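Local coordinates for collagen adhesin (Staphylococcus aureus, PDB 2F68), which binds collagen at the staphylococcal cell surface, probably by closing its two Ig-like domains around the triple helix in a 'collagen hug', at residues Y67-P72 with E162-V167. Sequence-based numbering, arbitrary orientation.
Sequences YSKTVP and EDTTHV
One water joins Lys69 to Thr164: it accepts a hydrogen bond from Lys69 NZ at 2.9 Å and is hydrogen-bonded to Thr164 OG1 at 2.7 Å. The two side chains cross at about a right angle, and their nearest direct approach is Lys69 CE to Thr164 OG1, 3.9 Å. Lys69 turns at its second torsion (chi2 -77°) and then runs straight to the ammonium, which carries NZ to the water. The methyl of the same threonine presses on the backbone of the other segment, Thr164 CG2 lying 3.2 Å from Ser68 O. A chi1 of -166° sets the Thr164 hydroxyl opposite its backbone N, facing the water, while the methyl falls to that carbonyl. Ser68 CB points at the 162-167 segment, and Ser68 OG comes within 3.4 Å of Glu162 O, but its hydrogen bond is to Pro161 O; a backbone bond between Ser68 and Pro161 makes a second tie to the same residue. No direct hydrogen bond links the two segments themselves. This small surface contact, burying 201 Å², spans the interface between the two domains: strand 62-75 belongs to the bacterial Ig domain, and the loop leading into strand 166-173 to the collagen-binding domain. In the collagen hug model these domains and the linker between them surround the collagen triple helix. Within the loop, Asp163 turns away from the other segment and receives two bonds from the syn side, both tilted out of its carboxylate plane. Thr165 OG1 gives to Asp163 OD1 at 2.7 Å. The single N-H of His166 ND1 is shared, chiefly with Asp163 OD2 (2.7 Å, bent to 136°) and weakly with Thr165 OG1.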
loop_
_atom_site.group_PDB
_atom_site.type_symbol
_atom_site.label_atom_id
_atom_site.label_comp_id
_atom_site.label_asym_id
_atom_site.label_seq_id
_atom_site.Cartn_x
_atom_site.Cartn_y
_atom_site.Cartn_z
ATOM N N TYR A 67 4.974 3.915 -4.409
ATOM C CA TYR A 67 3.584 3.570 -4.704
ATOM C C TYR A 67 3.214 3.978 -6.129
ATOM O O TYR A 67 3.391 5.136 -6.519
ATOM C CB TYR A 67 2.637 4.216 -3.690
ATOM C CG TYR A 67 2.739 3.641 -2.292
ATOM C CD1 TYR A 67 3.528 4.254 -1.320
ATOM C CD2 TYR A 67 2.040 2.485 -1.941
ATOM C CE1 TYR A 67 3.622 3.729 -0.033
ATOM C CE2 TYR A 67 2.127 1.953 -0.659
ATOM C CZ TYR A 67 2.919 2.579 0.290
ATOM O OH TYR A 67 3.006 2.055 1.559
ATOM N N SER A 68 2.706 3.013 -6.894
ATOM C CA SER A 68 2.433 3.186 -8.323
ATOM C C SER A 68 1.404 4.279 -8.616
ATOM O O SER A 68 0.214 4.115 -8.341
ATOM C CB SER A 68 1.999 1.858 -8.952
ATOM O OG SER A 68 3.020 0.882 -8.842
ATOM N N LYS A 69 1.879 5.392 -9.171
ATOM C CA LYS A 69 1.023 6.525 -9.527
ATOM C C LYS A 69 1.460 7.185 -10.833
ATOM O O LYS A 69 2.648 7.205 -11.165
ATOM C CB LYS A 69 1.000 7.565 -8.399
ATOM C CG LYS A 69 0.068 7.235 -7.234
ATOM C CD LYS A 69 -1.392 7.514 -7.575
ATOM C CE LYS A 69 -2.306 7.174 -6.408
ATOM N NZ LYS A 69 -3.735 7.440 -6.728
ATOM N N THR A 70 0.486 7.721 -11.566
ATOM C CA THR A 70 0.746 8.453 -12.804
ATOM C C THR A 70 0.069 9.824 -12.751
ATOM O O THR A 70 -1.156 9.930 -12.861
ATOM C CB THR A 70 0.276 7.660 -14.049
ATOM O OG1 THR A 70 0.767 6.315 -13.980
ATOM C CG2 THR A 70 0.782 8.312 -15.332
ATOM N N VAL A 71 0.878 10.868 -12.572
ATOM C CA VAL A 71 0.376 12.236 -12.432
ATOM C C VAL A 71 0.860 13.115 -13.592
ATOM O O VAL A 71 2.065 13.237 -13.813
ATOM C CB VAL A 71 0.790 12.868 -11.073
ATOM C CG1 VAL A 71 0.129 14.230 -10.880
ATOM C CG2 VAL A 71 0.434 11.945 -9.915
ATOM N N PRO A 72 -0.082 13.726 -14.338
ATOM C CA PRO A 72 0.283 14.579 -15.470
ATOM C C PRO A 72 0.813 15.955 -15.054
ATOM O O PRO A 72 0.404 16.496 -14.024
ATOM C CB PRO A 72 -1.035 14.728 -16.233
ATOM C CG PRO A 72 -2.088 14.580 -15.197
ATOM C CD PRO A 72 -1.545 13.629 -14.167
ATOM N N GLU A 162 3.038 -1.908 -5.726
ATOM C CA GLU A 162 2.895 -2.312 -7.127
ATOM C C GLU A 162 1.469 -2.146 -7.657
ATOM O O GLU A 162 1.266 -2.001 -8.866
ATOM C CB GLU A 162 3.393 -3.750 -7.351
ATOM C CG GLU A 162 2.768 -4.816 -6.446
ATOM C CD GLU A 162 3.605 -5.124 -5.213
ATOM O OE1 GLU A 162 4.177 -4.188 -4.614
ATOM O OE2 GLU A 162 3.684 -6.313 -4.836
ATOM N N ASP A 163 0.490 -2.162 -6.753
ATOM C CA ASP A 163 -0.918 -2.049 -7.132
ATOM C C ASP A 163 -1.686 -1.108 -6.201
ATOM O O ASP A 163 -2.036 -1.477 -5.076
ATOM C CB ASP A 163 -1.573 -3.437 -7.168
ATOM C CG ASP A 163 -2.937 -3.430 -7.840
ATOM O OD1 ASP A 163 -3.162 -2.605 -8.753
ATOM O OD2 ASP A 163 -3.785 -4.263 -7.460
ATOM N N THR A 164 -1.945 0.106 -6.684
ATOM C CA THR A 164 -2.647 1.128 -5.904
ATOM C C THR A 164 -4.171 1.040 -6.037
ATOM O O THR A 164 -4.901 1.654 -5.258
ATOM C CB THR A 164 -2.171 2.561 -6.268
ATOM O OG1 THR A 164 -2.638 3.491 -5.282
ATOM C CG2 THR A 164 -2.681 2.984 -7.648
ATOM N N THR A 165 -4.638 0.276 -7.023
ATOM C CA THR A 165 -6.069 0.166 -7.319
ATOM C C THR A 165 -6.816 -0.751 -6.349
ATOM O O THR A 165 -8.049 -0.730 -6.290
ATOM C CB THR A 165 -6.321 -0.306 -8.771
ATOM O OG1 THR A 165 -5.600 -1.518 -9.019
ATOM C CG2 THR A 165 -5.883 0.758 -9.771
ATOM N N HIS A 166 -6.067 -1.551 -5.593
ATOM C CA HIS A 166 -6.651 -2.488 -4.634
ATOM C C HIS A 166 -6.207 -2.209 -3.201
ATOM O O HIS A 166 -5.087 -1.749 -2.965
ATOM C CB HIS A 166 -6.305 -3.929 -5.015
ATOM C CG HIS A 166 -7.028 -4.424 -6.228
ATOM N ND1 HIS A 166 -6.521 -4.289 -7.503
ATOM C CD2 HIS A 166 -8.218 -5.054 -6.361
ATOM C CE1 HIS A 166 -7.368 -4.816 -8.368
ATOM N NE2 HIS A 166 -8.407 -5.287 -7.702
ATOM N N VAL A 167 -7.100 -2.487 -2.254
ATOM C CA VAL A 167 -6.787 -2.386 -0.830
ATOM C C VAL A 167 -6.888 -3.773 -0.195
ATOM O O VAL A 167 -7.952 -4.397 -0.209
ATOM C CB VAL A 167 -7.722 -1.391 -0.089
ATOM C CG1 VAL A 167 -7.311 -1.253 1.372
ATOM C CG2 VAL A 167 -7.713 -0.026 -0.766
HETATM O O HOH W 1 -4.869 5.071 -5.484
#